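Local coordinates for maltose-binding protein MalE1 (Thermotoga maritima, PDB 6DTU) that binds maltotetraose in a cleft between two lobes and probably delivers such malto-oligosaccharides to a membrane transporter for uptake, at residues 62-67 and 329-334; 166-171 and 179-184; 188-193 and 357-362; 340-345 and 366-371. All coordinates share one frame; numbering follows the deposited sequence.

Contact 1: 62-67 and 329-334; sequences AHDWVG and IPMPNV. With GLC (alpha-D-glucopyranose), chain C.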
loop_
_atom_site.group_PDB
_atom_site.type_symbol
_atom_site.label_atom_id
_atom_site.label_comp_id
_atom_site.label_asym_id
_atom_site.label_seq_id
_atom_site.Cartn_x
_atom_site.Cartn_y
_atom_site.Cartn_z
ATOM N N ALA A 62 0.895 7.222 1.159
ATOM C CA ALA A 62 1.719 6.506 0.190
ATOM C C ALA A 62 2.335 7.423 -0.852
ATOM O O ALA A 62 1.820 8.503 -1.158
ATOM C CB ALA A 62 0.921 5.398 -0.493
ATOM N N HIS A 63 3.461 6.968 -1.405
ATOM C CA HIS A 63 4.252 7.824 -2.277
ATOM C C HIS A 63 3.601 8.057 -3.633
ATOM O O HIS A 63 3.984 9.009 -4.325
ATOM C CB HIS A 63 5.646 7.243 -2.475
ATOM C CG HIS A 63 5.685 6.115 -3.456
ATOM N ND1 HIS A 63 5.506 4.802 -3.083
ATOM C CD2 HIS A 63 5.889 6.105 -4.791
ATOM C CE1 HIS A 63 5.595 4.029 -4.152
ATOM N NE2 HIS A 63 5.839 4.793 -5.199
ATOM N N ASP A 64 2.650 7.216 -4.045
ATOM C CA ASP A 64 1.986 7.488 -5.323
ATOM C C ASP A 64 1.251 8.818 -5.307
ATOM O O ASP A 64 0.969 9.363 -6.378
ATOM C CB ASP A 64 1.005 6.372 -5.711
ATOM C CG ASP A 64 -0.137 6.205 -4.703
ATOM O OD1 ASP A 64 0.167 5.794 -3.564
ATOM O OD2 ASP A 64 -1.308 6.470 -5.063
ATOM N N TRP A 65 0.953 9.365 -4.125
ATOM C CA TRP A 65 0.270 10.651 -4.041
ATOM C C TRP A 65 1.166 11.821 -4.427
ATOM O O TRP A 65 0.643 12.899 -4.730
ATOM C CB TRP A 65 -0.169 10.923 -2.609
ATOM C CG TRP A 65 -1.021 9.900 -1.944
ATOM C CD1 TRP A 65 -1.574 8.777 -2.502
ATOM C CD2 TRP A 65 -1.433 9.924 -0.577
ATOM N NE1 TRP A 65 -2.322 8.103 -1.556
ATOM C CE2 TRP A 65 -2.242 8.783 -0.365
ATOM C CE3 TRP A 65 -1.192 10.800 0.495
ATOM C CZ2 TRP A 65 -2.831 8.498 0.880
ATOM C CZ3 TRP A 65 -1.767 10.505 1.739
ATOM C CH2 TRP A 65 -2.545 9.351 1.921
ATOM N N VAL A 66 2.492 11.643 -4.442
ATOM C CA VAL A 66 3.406 12.789 -4.401
ATOM C C VAL A 66 3.247 13.682 -5.629
ATOM O O VAL A 66 3.146 14.907 -5.509
ATOM C CB VAL A 66 4.864 12.329 -4.210
ATOM C CG1 VAL A 66 5.809 13.480 -4.454
ATOM C CG2 VAL A 66 5.078 11.771 -2.832
ATOM N N GLY A 67 3.288 13.098 -6.832
ATOM C CA GLY A 67 3.243 13.923 -8.034
ATOM C C GLY A 67 1.998 14.786 -8.133
ATOM O O GLY A 67 2.079 15.987 -8.397
ATOM N N ILE A 329 6.998 -4.096 -8.332
ATOM C CA ILE A 329 7.106 -2.936 -9.206
ATOM C C ILE A 329 6.687 -1.712 -8.402
ATOM O O ILE A 329 5.578 -1.674 -7.874
ATOM C CB ILE A 329 6.219 -3.069 -10.458
ATOM C CG1 ILE A 329 6.423 -4.421 -11.147
ATOM C CG2 ILE A 329 6.493 -1.915 -11.418
ATOM C CD1 ILE A 329 7.635 -4.451 -12.041
ATOM N N PRO A 330 7.539 -0.696 -8.241
ATOM C CA PRO A 330 7.124 0.480 -7.465
ATOM C C PRO A 330 5.937 1.175 -8.128
ATOM O O PRO A 330 5.859 1.279 -9.355
ATOM C CB PRO A 330 8.372 1.375 -7.473
ATOM C CG PRO A 330 9.519 0.421 -7.742
ATOM C CD PRO A 330 8.939 -0.600 -8.689
ATOM N N MET A 331 4.964 1.576 -7.312
ATOM C CA MET A 331 3.868 2.376 -7.836
ATOM C C MET A 331 4.444 3.637 -8.461
ATOM O O MET A 331 5.401 4.202 -7.933
ATOM C CB MET A 331 2.899 2.807 -6.730
ATOM C CG MET A 331 2.109 1.716 -6.083
ATOM S SD MET A 331 0.863 2.367 -4.957
ATOM C CE MET A 331 1.843 2.875 -3.549
ATOM N N PRO A 332 3.930 4.079 -9.601
ATOM C CA PRO A 332 4.301 5.409 -10.094
ATOM C C PRO A 332 3.881 6.493 -9.122
ATOM O O PRO A 332 2.886 6.364 -8.410
ATOM C CB PRO A 332 3.511 5.539 -11.392
ATOM C CG PRO A 332 3.260 4.158 -11.824
ATOM C CD PRO A 332 3.090 3.347 -10.565
ATOM N N ASN A 333 4.626 7.589 -9.118
ATOM C CA ASN A 333 4.206 8.747 -8.346
ATOM C C ASN A 333 3.824 9.924 -9.232
ATOM O O ASN A 333 3.559 11.010 -8.718
ATOM C CB ASN A 333 5.218 9.138 -7.257
ATOM C CG ASN A 333 6.429 9.898 -7.784
ATOM O OD1 ASN A 333 6.592 10.117 -8.983
ATOM N ND2 ASN A 333 7.285 10.326 -6.864
ATOM N N VAL A 334 3.749 9.716 -10.543
ATOM C CA VAL A 334 3.435 10.796 -11.481
ATOM C C VAL A 334 2.003 11.266 -11.254
ATOM O O VAL A 334 1.186 10.493 -10.735
ATOM C CB VAL A 334 3.709 10.344 -12.923
ATOM C CG1 VAL A 334 5.181 10.034 -13.070
ATOM C CG2 VAL A 334 2.841 9.144 -13.303
HETATM C C1 GLC C . -3.053 2.339 -3.003
HETATM C C2 GLC C . -2.667 3.742 -3.258
HETATM C C3 GLC C . -3.811 4.682 -3.034
HETATM C C4 GLC C . -4.964 4.368 -3.904
HETATM C C5 GLC C . -5.437 2.910 -3.676
HETATM C C6 GLC C . -6.426 2.524 -4.596
HETATM O O2 GLC C . -1.590 4.099 -2.346
HETATM O O3 GLC C . -3.370 6.053 -3.290
HETATM O O4 GLC C . -6.046 5.272 -3.549
HETATM O O5 GLC C . -4.202 1.972 -3.858
HETATM O O6 GLC C . -6.831 1.209 -4.279
HETATM O O HOH W 1 0.446 11.322 -8.069
#

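Contact 2: 166-171 and 179-184; sequences GGYVFK and VNDIGL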
loop_
_atom_site.group_PDB
_atom_site.type_symbol
_atom_site.label_atom_id
_atom_site.label_comp_id
_atom_site.label_asym_id
_atom_site.label_seq_id
_atom_site.Cartn_x
_atom_site.Cartn_y
_atom_site.Cartn_z
ATOM N N GLY A 166 2.928 -9.672 -17.321
ATOM C CA GLY A 166 3.452 -8.707 -18.271
ATOM C C GLY A 166 2.618 -7.465 -18.479
ATOM O O GLY A 166 2.951 -6.660 -19.358
ATOM N N GLY A 167 1.524 -7.293 -17.748
ATOM C CA GLY A 167 0.841 -6.017 -17.759
ATOM C C GLY A 167 1.697 -4.944 -17.121
ATOM O O GLY A 167 2.671 -5.235 -16.437
ATOM N N TYR A 168 1.354 -3.684 -17.378
ATOM C CA TYR A 168 2.065 -2.565 -16.756
ATOM C C TYR A 168 1.139 -1.359 -16.734
ATOM O O TYR A 168 0.174 -1.296 -17.494
ATOM C CB TYR A 168 3.402 -2.259 -17.451
ATOM C CG TYR A 168 3.292 -1.973 -18.938
ATOM C CD1 TYR A 168 2.968 -0.701 -19.400
ATOM C CD2 TYR A 168 3.516 -2.970 -19.878
ATOM C CE1 TYR A 168 2.864 -0.431 -20.767
ATOM C CE2 TYR A 168 3.413 -2.704 -21.237
ATOM C CZ TYR A 168 3.085 -1.442 -21.671
ATOM O OH TYR A 168 2.982 -1.202 -23.019
ATOM N N VAL A 169 1.424 -0.411 -15.836
ATOM C CA VAL A 169 0.628 0.814 -15.778
ATOM C C VAL A 169 1.070 1.730 -16.910
ATOM O O VAL A 169 0.390 1.838 -17.934
ATOM C CB VAL A 169 0.725 1.518 -14.407
ATOM C CG1 VAL A 169 -0.228 2.729 -14.362
ATOM C CG2 VAL A 169 0.409 0.538 -13.289
ATOM N N PHE A 170 2.223 2.372 -16.742
ATOM C CA PHE A 170 2.831 3.221 -17.749
ATOM C C PHE A 170 4.145 2.568 -18.159
ATOM O O PHE A 170 4.903 2.092 -17.302
ATOM C CB PHE A 170 3.112 4.618 -17.156
ATOM C CG PHE A 170 1.882 5.315 -16.592
ATOM C CD1 PHE A 170 0.747 5.466 -17.355
ATOM C CD2 PHE A 170 1.883 5.829 -15.304
ATOM C CE1 PHE A 170 -0.379 6.118 -16.847
ATOM C CE2 PHE A 170 0.755 6.468 -14.775
ATOM C CZ PHE A 170 -0.373 6.616 -15.544
ATOM N N LYS A 171 4.419 2.553 -19.460
ATOM C CA LYS A 171 5.599 1.862 -19.954
ATOM C C LYS A 171 6.859 2.479 -19.366
ATOM O O LYS A 171 7.049 3.698 -19.404
ATOM C CB LYS A 171 5.643 1.920 -21.483
ATOM C CG LYS A 171 6.775 1.101 -22.115
ATOM C CD LYS A 171 6.546 -0.389 -21.938
ATOM C CE LYS A 171 7.676 -1.195 -22.546
ATOM N NZ LYS A 171 7.271 -2.609 -22.767
ATOM N N VAL A 179 3.435 7.952 -19.974
ATOM C CA VAL A 179 2.031 7.955 -19.577
ATOM C C VAL A 179 1.093 7.782 -20.755
ATOM O O VAL A 179 -0.107 7.556 -20.550
ATOM C CB VAL A 179 1.594 9.151 -18.701
ATOM C CG1 VAL A 179 2.405 9.209 -17.399
ATOM C CG2 VAL A 179 1.670 10.450 -19.475
ATOM N N ASN A 180 1.605 7.900 -21.981
ATOM C CA ASN A 180 0.788 7.661 -23.162
ATOM C C ASN A 180 0.817 6.211 -23.612
ATOM O O ASN A 180 0.133 5.863 -24.578
ATOM C CB ASN A 180 1.212 8.582 -24.305
ATOM C CG ASN A 180 0.754 9.998 -24.093
ATOM O OD1 ASN A 180 1.359 10.752 -23.333
ATOM N ND2 ASN A 180 -0.324 10.374 -24.765
ATOM N N ASP A 181 1.563 5.359 -22.920
ATOM C CA ASP A 181 1.679 3.942 -23.245
ATOM C C ASP A 181 1.204 3.178 -22.019
ATOM O O ASP A 181 1.967 2.949 -21.081
ATOM C CB ASP A 181 3.112 3.600 -23.647
ATOM C CG ASP A 181 3.295 2.133 -24.020
ATOM O OD1 ASP A 181 2.450 1.288 -23.670
ATOM O OD2 ASP A 181 4.306 1.822 -24.666
ATOM N N ILE A 182 -0.063 2.781 -22.040
ATOM C CA ILE A 182 -0.699 2.122 -20.906
ATOM C C ILE A 182 -0.802 0.630 -21.201
ATOM O O ILE A 182 -1.219 0.239 -22.295
ATOM C CB ILE A 182 -2.072 2.752 -20.616
ATOM C CG1 ILE A 182 -1.902 4.227 -20.251
ATOM C CG2 ILE A 182 -2.784 2.029 -19.481
ATOM C CD1 ILE A 182 -3.228 4.932 -20.032
ATOM N N GLY A 183 -0.409 -0.212 -20.234
ATOM C CA GLY A 183 -0.390 -1.646 -20.486
ATOM C C GLY A 183 -1.360 -2.468 -19.660
ATOM O O GLY A 183 -1.166 -3.672 -19.447
ATOM N N LEU A 184 -2.433 -1.844 -19.210
ATOM C CA LEU A 184 -3.392 -2.515 -18.350
ATOM C C LEU A 184 -4.454 -3.281 -19.124
ATOM O O LEU A 184 -5.392 -3.799 -18.509
ATOM C CB LEU A 184 -4.031 -1.501 -17.397
ATOM C CG LEU A 184 -3.007 -0.865 -16.467
ATOM C CD1 LEU A 184 -3.671 0.277 -15.721
ATOM C CD2 LEU A 184 -2.458 -1.886 -15.494
#

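Contact 3: 188-193 and 357-362; sequences GAIKGV and TVEEAL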
loop_
_atom_site.group_PDB
_atom_site.type_symbol
_atom_site.label_atom_id
_atom_site.label_comp_id
_atom_site.label_asym_id
_atom_site.label_seq_id
_atom_site.Cartn_x
_atom_site.Cartn_y
_atom_site.Cartn_z
ATOM N N GLY A 188 -0.821 -9.664 -21.315
ATOM C CA GLY A 188 -0.454 -10.062 -19.970
ATOM C C GLY A 188 -1.475 -9.625 -18.940
ATOM O O GLY A 188 -1.814 -10.386 -18.032
ATOM N N ALA A 189 -1.966 -8.387 -19.051
ATOM C CA ALA A 189 -2.993 -7.938 -18.126
ATOM C C ALA A 189 -4.224 -8.813 -18.243
ATOM O O ALA A 189 -4.849 -9.171 -17.237
ATOM C CB ALA A 189 -3.362 -6.486 -18.429
ATOM N N ILE A 190 -4.572 -9.181 -19.476
ATOM C CA ILE A 190 -5.743 -10.015 -19.706
ATOM C C ILE A 190 -5.561 -11.383 -19.074
ATOM O O ILE A 190 -6.471 -11.899 -18.420
ATOM C CB ILE A 190 -6.044 -10.096 -21.209
ATOM C CG1 ILE A 190 -6.559 -8.740 -21.687
ATOM C CG2 ILE A 190 -7.037 -11.225 -21.497
ATOM C CD1 ILE A 190 -6.665 -8.596 -23.206
ATOM N N LYS A 191 -4.369 -11.971 -19.220
ATOM C CA LYS A 191 -4.112 -13.276 -18.617
ATOM C C LYS A 191 -4.160 -13.199 -17.092
ATOM O O LYS A 191 -4.687 -14.105 -16.429
ATOM C CB LYS A 191 -2.755 -13.800 -19.090
ATOM C CG LYS A 191 -2.526 -15.271 -18.790
ATOM C CD LYS A 191 -1.430 -15.856 -19.674
ATOM C CE LYS A 191 -1.382 -17.382 -19.545
ATOM N NZ LYS A 191 -0.065 -17.904 -20.005
ATOM N N GLY A 192 -3.653 -12.103 -16.525
ATOM C CA GLY A 192 -3.700 -11.937 -15.082
ATOM C C GLY A 192 -5.109 -11.761 -14.549
ATOM O O GLY A 192 -5.460 -12.306 -13.502
ATOM N N VAL A 193 -5.932 -10.973 -15.242
ATOM C CA VAL A 193 -7.313 -10.815 -14.791
ATOM C C VAL A 193 -8.121 -12.076 -15.084
ATOM O O VAL A 193 -9.100 -12.373 -14.387
ATOM C CB VAL A 193 -7.917 -9.538 -15.406
ATOM C CG1 VAL A 193 -9.370 -9.352 -14.999
ATOM C CG2 VAL A 193 -7.113 -8.302 -14.961
ATOM N N THR A 357 -16.690 -9.379 -20.300
ATOM C CA THR A 357 -15.499 -10.188 -20.473
ATOM C C THR A 357 -14.293 -9.424 -19.949
ATOM O O THR A 357 -14.334 -8.207 -19.734
ATOM C CB THR A 357 -15.266 -10.519 -21.947
ATOM O OG1 THR A 357 -14.866 -9.329 -22.653
ATOM C CG2 THR A 357 -16.526 -11.100 -22.574
ATOM N N VAL A 358 -13.213 -10.163 -19.708
ATOM C CA VAL A 358 -11.993 -9.518 -19.226
ATOM C C VAL A 358 -11.483 -8.520 -20.252
ATOM O O VAL A 358 -11.096 -7.396 -19.912
ATOM C CB VAL A 358 -10.927 -10.569 -18.864
ATOM C CG1 VAL A 358 -9.569 -9.903 -18.614
ATOM C CG2 VAL A 358 -11.363 -11.358 -17.648
ATOM N N GLU A 359 -11.502 -8.907 -21.529
ATOM C CA GLU A 359 -10.922 -8.073 -22.573
ATOM C C GLU A 359 -11.709 -6.784 -22.741
ATOM O O GLU A 359 -11.124 -5.711 -22.927
ATOM C CB GLU A 359 -10.915 -8.851 -23.890
ATOM C CG GLU A 359 -10.000 -10.068 -23.886
ATOM C CD GLU A 359 -10.711 -11.404 -23.634
ATOM O OE1 GLU A 359 -11.750 -11.462 -22.924
ATOM O OE2 GLU A 359 -10.189 -12.413 -24.147
ATOM N N GLU A 360 -13.039 -6.874 -22.691
ATOM C CA GLU A 360 -13.873 -5.685 -22.792
ATOM C C GLU A 360 -13.699 -4.791 -21.579
ATOM O O GLU A 360 -13.635 -3.564 -21.707
ATOM C CB GLU A 360 -15.335 -6.087 -22.923
ATOM C CG GLU A 360 -16.272 -4.925 -23.243
ATOM C CD GLU A 360 -16.128 -4.390 -24.672
ATOM O OE1 GLU A 360 -15.329 -4.941 -25.469
ATOM O OE2 GLU A 360 -16.831 -3.406 -24.999
ATOM N N ALA A 361 -13.645 -5.381 -20.386
ATOM C CA ALA A 361 -13.573 -4.558 -19.187
ATOM C C ALA A 361 -12.265 -3.787 -19.150
ATOM O O ALA A 361 -12.245 -2.592 -18.831
ATOM C CB ALA A 361 -13.734 -5.421 -17.944
ATOM N N LEU A 362 -11.156 -4.470 -19.452
ATOM C CA LEU A 362 -9.849 -3.818 -19.412
ATOM C C LEU A 362 -9.703 -2.820 -20.549
ATOM O O LEU A 362 -9.165 -1.725 -20.351
ATOM C CB LEU A 362 -8.729 -4.856 -19.454
ATOM C CG LEU A 362 -8.609 -5.805 -18.250
ATOM C CD1 LEU A 362 -7.482 -6.804 -18.437
ATOM C CD2 LEU A 362 -8.408 -5.009 -16.953
#

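Contact 4: 340-345 and 366-371; sequences VWAAMN and VERIKA. With GLC (alpha-D-glucopyranose), chain C; GLC (alpha-D-glucopyranose), chain B.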
loop_
_atom_site.group_PDB
_atom_site.type_symbol
_atom_site.label_atom_id
_atom_site.label_comp_id
_atom_site.label_asym_id
_atom_site.label_seq_id
_atom_site.Cartn_x
_atom_site.Cartn_y
_atom_site.Cartn_z
ATOM N N VAL A 340 -5.780 6.278 -12.607
ATOM C CA VAL A 340 -5.671 4.845 -12.862
ATOM C C VAL A 340 -6.595 4.027 -11.969
ATOM O O VAL A 340 -7.292 3.124 -12.442
ATOM C CB VAL A 340 -4.194 4.392 -12.758
ATOM C CG1 VAL A 340 -4.101 2.860 -12.776
ATOM C CG2 VAL A 340 -3.371 5.001 -13.896
ATOM N N TRP A 341 -6.605 4.317 -10.665
ATOM C CA TRP A 341 -7.169 3.392 -9.687
ATOM C C TRP A 341 -8.659 3.170 -9.901
ATOM O O TRP A 341 -9.129 2.031 -9.874
ATOM C CB TRP A 341 -6.934 3.943 -8.283
ATOM C CG TRP A 341 -5.486 4.210 -7.954
ATOM C CD1 TRP A 341 -4.891 5.434 -7.840
ATOM C CD2 TRP A 341 -4.463 3.242 -7.666
ATOM N NE1 TRP A 341 -3.577 5.295 -7.498
ATOM C CE2 TRP A 341 -3.277 3.963 -7.382
ATOM C CE3 TRP A 341 -4.436 1.841 -7.622
ATOM C CZ2 TRP A 341 -2.083 3.339 -7.046
ATOM C CZ3 TRP A 341 -3.245 1.215 -7.288
ATOM C CH2 TRP A 341 -2.077 1.966 -7.021
ATOM N N ALA A 342 -9.428 4.252 -10.033
ATOM C CA ALA A 342 -10.881 4.108 -10.106
ATOM C C ALA A 342 -11.316 3.367 -11.369
ATOM O O ALA A 342 -12.242 2.553 -11.321
ATOM C CB ALA A 342 -11.567 5.474 -9.996
ATOM N N ALA A 343 -10.683 3.655 -12.514
ATOM C CA ALA A 343 -11.006 2.933 -13.746
ATOM C C ALA A 343 -10.717 1.441 -13.614
ATOM O O ALA A 343 -11.513 0.601 -14.046
ATOM C CB ALA A 343 -10.194 3.518 -14.903
ATOM N N MET A 344 -9.594 1.087 -12.990
ATOM C CA MET A 344 -9.256 -0.323 -12.852
ATOM C C MET A 344 -10.146 -1.021 -11.828
ATOM O O MET A 344 -10.574 -2.160 -12.058
ATOM C CB MET A 344 -7.778 -0.476 -12.515
ATOM C CG MET A 344 -6.833 -0.091 -13.658
ATOM S SD MET A 344 -7.115 -1.073 -15.147
ATOM C CE MET A 344 -6.508 -2.644 -14.571
ATOM N N ASN A 345 -10.454 -0.345 -10.710
ATOM C CA ASN A 345 -11.392 -0.898 -9.738
ATOM C C ASN A 345 -12.738 -1.167 -10.386
ATOM O O ASN A 345 -13.353 -2.215 -10.156
ATOM C CB ASN A 345 -11.597 0.070 -8.570
ATOM C CG ASN A 345 -10.424 0.133 -7.639
ATOM O OD1 ASN A 345 -9.503 -0.689 -7.687
ATOM N ND2 ASN A 345 -10.449 1.100 -6.757
ATOM N N VAL A 366 -8.770 1.180 -19.989
ATOM C CA VAL A 366 -7.653 1.925 -20.560
ATOM C C VAL A 366 -8.141 3.137 -21.360
ATOM O O VAL A 366 -7.531 4.215 -21.307
ATOM C CB VAL A 366 -6.739 0.980 -21.365
ATOM C CG1 VAL A 366 -5.731 1.749 -22.186
ATOM C CG2 VAL A 366 -6.015 0.008 -20.425
ATOM N N GLU A 367 -9.249 3.003 -22.099
ATOM C CA GLU A 367 -9.788 4.178 -22.781
ATOM C C GLU A 367 -10.236 5.237 -21.783
ATOM O O GLU A 367 -10.076 6.440 -22.028
ATOM C CB GLU A 367 -10.970 3.791 -23.677
ATOM C CG GLU A 367 -10.719 2.595 -24.582
ATOM C CD GLU A 367 -11.805 2.395 -25.633
ATOM O OE1 GLU A 367 -11.479 1.932 -26.748
ATOM O OE2 GLU A 367 -12.987 2.681 -25.338
ATOM N N ARG A 368 -10.762 4.809 -20.639
ATOM C CA ARG A 368 -11.141 5.764 -19.610
ATOM C C ARG A 368 -9.919 6.456 -19.027
ATOM O O ARG A 368 -9.904 7.681 -18.898
ATOM C CB ARG A 368 -11.968 5.073 -18.526
ATOM C CG ARG A 368 -12.316 5.953 -17.352
ATOM C CD ARG A 368 -13.152 5.207 -16.324
ATOM N NE ARG A 368 -13.103 5.839 -15.007
ATOM C CZ ARG A 368 -13.776 5.396 -13.955
ATOM N NH1 ARG A 368 -14.544 4.326 -14.077
ATOM N NH2 ARG A 368 -13.681 6.015 -12.788
ATOM N N ILE A 369 -8.862 5.695 -18.737
ATOM C CA ILE A 369 -7.652 6.282 -18.159
ATOM C C ILE A 369 -7.039 7.283 -19.127
ATOM O O ILE A 369 -6.650 8.393 -18.740
ATOM C CB ILE A 369 -6.649 5.175 -17.807
ATOM C CG1 ILE A 369 -7.247 4.245 -16.749
ATOM C CG2 ILE A 369 -5.351 5.783 -17.325
ATOM C CD1 ILE A 369 -6.440 2.968 -16.539
ATOM N N LYS A 370 -6.942 6.896 -20.402
ATOM C CA LYS A 370 -6.329 7.756 -21.409
ATOM C C LYS A 370 -7.113 9.051 -21.575
ATOM O O LYS A 370 -6.534 10.142 -21.604
ATOM C CB LYS A 370 -6.251 7.015 -22.748
ATOM C CG LYS A 370 -5.285 5.848 -22.765
ATOM C CD LYS A 370 -5.135 5.237 -24.141
ATOM C CE LYS A 370 -4.214 6.088 -24.999
ATOM N NZ LYS A 370 -2.796 6.082 -24.489
ATOM N N ALA A 371 -8.440 8.950 -21.659
ATOM C CA ALA A 371 -9.245 10.152 -21.842
ATOM C C ALA A 371 -9.051 11.109 -20.677
ATOM O O ALA A 371 -8.931 12.324 -20.868
ATOM C CB ALA A 371 -10.717 9.778 -22.032
HETATM C C1 GLC C . -3.053 2.339 -3.003
HETATM C C2 GLC C . -2.667 3.742 -3.258
HETATM C C3 GLC C . -3.811 4.682 -3.034
HETATM C C4 GLC C . -4.964 4.368 -3.904
HETATM C C5 GLC C . -5.437 2.910 -3.676
HETATM C C6 GLC C . -6.426 2.524 -4.596
HETATM O O2 GLC C . -1.590 4.099 -2.346
HETATM O O3 GLC C . -3.370 6.053 -3.290
HETATM O O4 GLC C . -6.046 5.272 -3.549
HETATM O O5 GLC C . -4.202 1.972 -3.858
HETATM O O6 GLC C . -6.831 1.209 -4.279
HETATM C C1 GLC B . -6.272 6.291 -4.501
HETATM C C2 GLC B . -6.611 7.535 -3.780
HETATM C C3 GLC B . -7.941 7.430 -3.137
HETATM C C4 GLC B . -9.022 7.095 -4.116
HETATM C C5 GLC B . -8.749 5.730 -4.787
HETATM C C6 GLC B . -9.714 5.366 -5.786
HETATM O O2 GLC B . -5.568 7.777 -2.738
HETATM O O3 GLC B . -8.221 8.722 -2.510
HETATM O O4 GLC B . -10.281 7.047 -3.427
HETATM O O5 GLC B . -7.352 5.877 -5.429
HETATM O O6 GLC B . -9.722 6.345 -6.799
#

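Contact 1: 62-67 and 329-334
His-63 NE2 donates to Met-331 O at 2.8 Å with an N-H...O angle of 153°, tying the chain just past strand 58-62 to the segment leaving strand 329-330. The acceptor lies 16° out of the imidazole plane. With CG between the backbone N and the carbonyl carbon (chi1 78°), the ring reaches across to Met-331 and sets its CD2 edge beside Asn-333 CB; ND1 is hydrogen-bonded to the backbone N of Val-263. This part is tight and buried: Met-331 bends at chi3 and lays its CE 3.4 Å from Asp-64 OD1 and 4.1 Å from Ala-62 CB, and Gly-67 N makes a weak, bent bond to Asn-333 O at 2.8 Å, where a side chain would clash. The partly exposed Val-334 end is looser and wetter: water 1 lies within hydrogen-bonding distance of Asp-64 O and Val-334 O, with more acceptors nearby than protons. Asn-333 ND2 turns elsewhere, to Ala-94 O and Ser-96 O. Asp-64 OD1 accepts from O2 of one bound glucose at 2.7 Å and OD2 from its O3 at 2.8 Å; Trp-65 NE1 donates to that O3. So one carboxylate grips two neighbouring hydroxyls of a single sugar, flanked by the Met-331 methyl.

Contact 2: 166-171 and 179-184
Tyr-168 OH donates to Asp-181 OD1 at 2.6 Å, meeting it on the syn side but 27° out of the carboxylate plane, with ring and carboxylate planes 65° apart. Two backbone bonds lie beside it: Lys-171 N to Asp-181 O at 3.0 Å, nearly in line with the carbonyl bond, and Gly-183 N to Val-169 O at 3.2 Å. The bonds between Tyr-168 and Gly-183 are weak, and the Phe-170 and Ile-182 pair is antiparallel and non-hydrogen-bonded. CG set between the backbone N and the carbonyl carbon (chi1 56°) brings the tyrosine ring over Gly-183, whose CA sits 3.6 Å from the ring centroid in a CH-pi contact; a side chain at Gly-183 would strike CD1. Lys-171 CD covers the opposite face, and Lys-171 CB and CG run alongside the Asp-181 carboxylate. A phenylalanine here in place of Tyr-168 would probably leave Asp-181 OD1 without its hydroxyl donor. Farther out, Val-179 CG1 stands 3.9 Å from the Phe-170 ring centroid, almost on the normal, while Val-169 CG1 covers the other face and Ile-182 CG1 comes to the edge. Leu-184 packs its CD2 against Tyr-168 O, and Ile-182 packs on helix 358-374. The three-stranded antiparallel sheet that holds strands 168-173 and 181-183 thus supplements irregular backbone bonding with a phenol-carboxylate bond and two rings packed against aliphatic groups.

Contact 3: 188-193 and 357-362
Val-358, just after the N-cap Thr-357 whose OG1 accepts from Glu-360 N, meets Val-193 of helix 187-201 with its CG1 branch, 3.6 Å from Val-193 CB. Trans to the backbone N (chi1 169°), Val-358 CG1 also comes to 4.1 Å from Ile-190 CG2, while Val-358 CG2 rests on Val-193 CG1. Next, Glu-359 crosses Ile-190 at about a right angle and touches it through its aliphatic part, CG lying 3.7 Å from Ile-190 CD1; its carboxylate forms a long, weak ion pair with Lys-194. Leu-362, one turn beyond Val-358, pushes CD1 among Ala-189 CB, Ile-190 CG1 and Val-193 CG2, the last at 3.8 Å, and slides past Val-193 in the opposite direction. Replacing Ile-190 with an alanine would probably open a gap between Glu-359 CG and Leu-362 CD1, since CG1, CG2 and CD1 supply its side-chain contacts to them. Val-351 and Met-344 of helix 341-352 and Ile-162 of helix 155-164 close in around this apolar patch. With the axes of the two helical segments 9.7 Å apart at closest approach and at 120°, the arrangement is a steep helix-helix crossing in the helical packing of a lobe of a periplasmic binding protein.

Contact 4: 340-345 and 366-371
Ile-369 CG1 packs on Ala-343 CB at 3.6 Å where helices 358-374 and 341-352 meet, the axes of the segments running nearly antiparallel (166°) and 9.0 Å apart. Ile-369 has CG1 trans to the carbonyl carbon (chi1 -62°), which puts that branch on Ala-343 and sends the other, CG2, to Val-340 CG2 at 4.0 Å. CD1 carries on to Met-344 CG, whose side chain is bent at all three torsions. Arg-368 behaves differently: its chain is stretched from CG to NE, so that CD passes Ala-343 CB at 3.7 Å and the guanidinium lies flat over the backbone, one face on Ala-343 CA and Ala-342 C. NH2 ends 3.5 Å from Ala-342 CB, and NH1 forms a salt bridge with Asp-346 of the same partner helix. On the other side of helix 341-352, the Trp-341 ring lays one face along a glucose, with C4 of that sugar 3.8 Å above its plane, and its CB and CD1 meet O5 of the next glucose in the glycan. Ala-342 CB likewise reaches the O6 of this second sugar. Helix 341-352 therefore has two faces here: an aromatic platform for the glycan, and an apolar flank roofed by an arginine whose charge is met by Asp-346.

In the fold
Contact 1, at the mixed sheet, opens with the earliest segment, 62-67, and closes at 329-334, before contact 4 begins; its second segment leads on to helix 341-352. Centres of contacts 1 and 4 lie 16 Å apart, yet both touch the same glucose, and Met-331 SD meets Trp-341 CH2. Contact 2 lies between the two segments of contact 1 in sequence and packs on it through Phe-170 and Val-334. Contacts 2, 3 and 4 cluster, their centres 11 to 13 Å apart: strand 181-183 leads into helix 187-201, and helix 358-374 serves both contact 3 and contact 4. Ile-182 against Ile-369 and Leu-362 against Met-344 join them, which places this helix packing behind the helix that carries Trp-341.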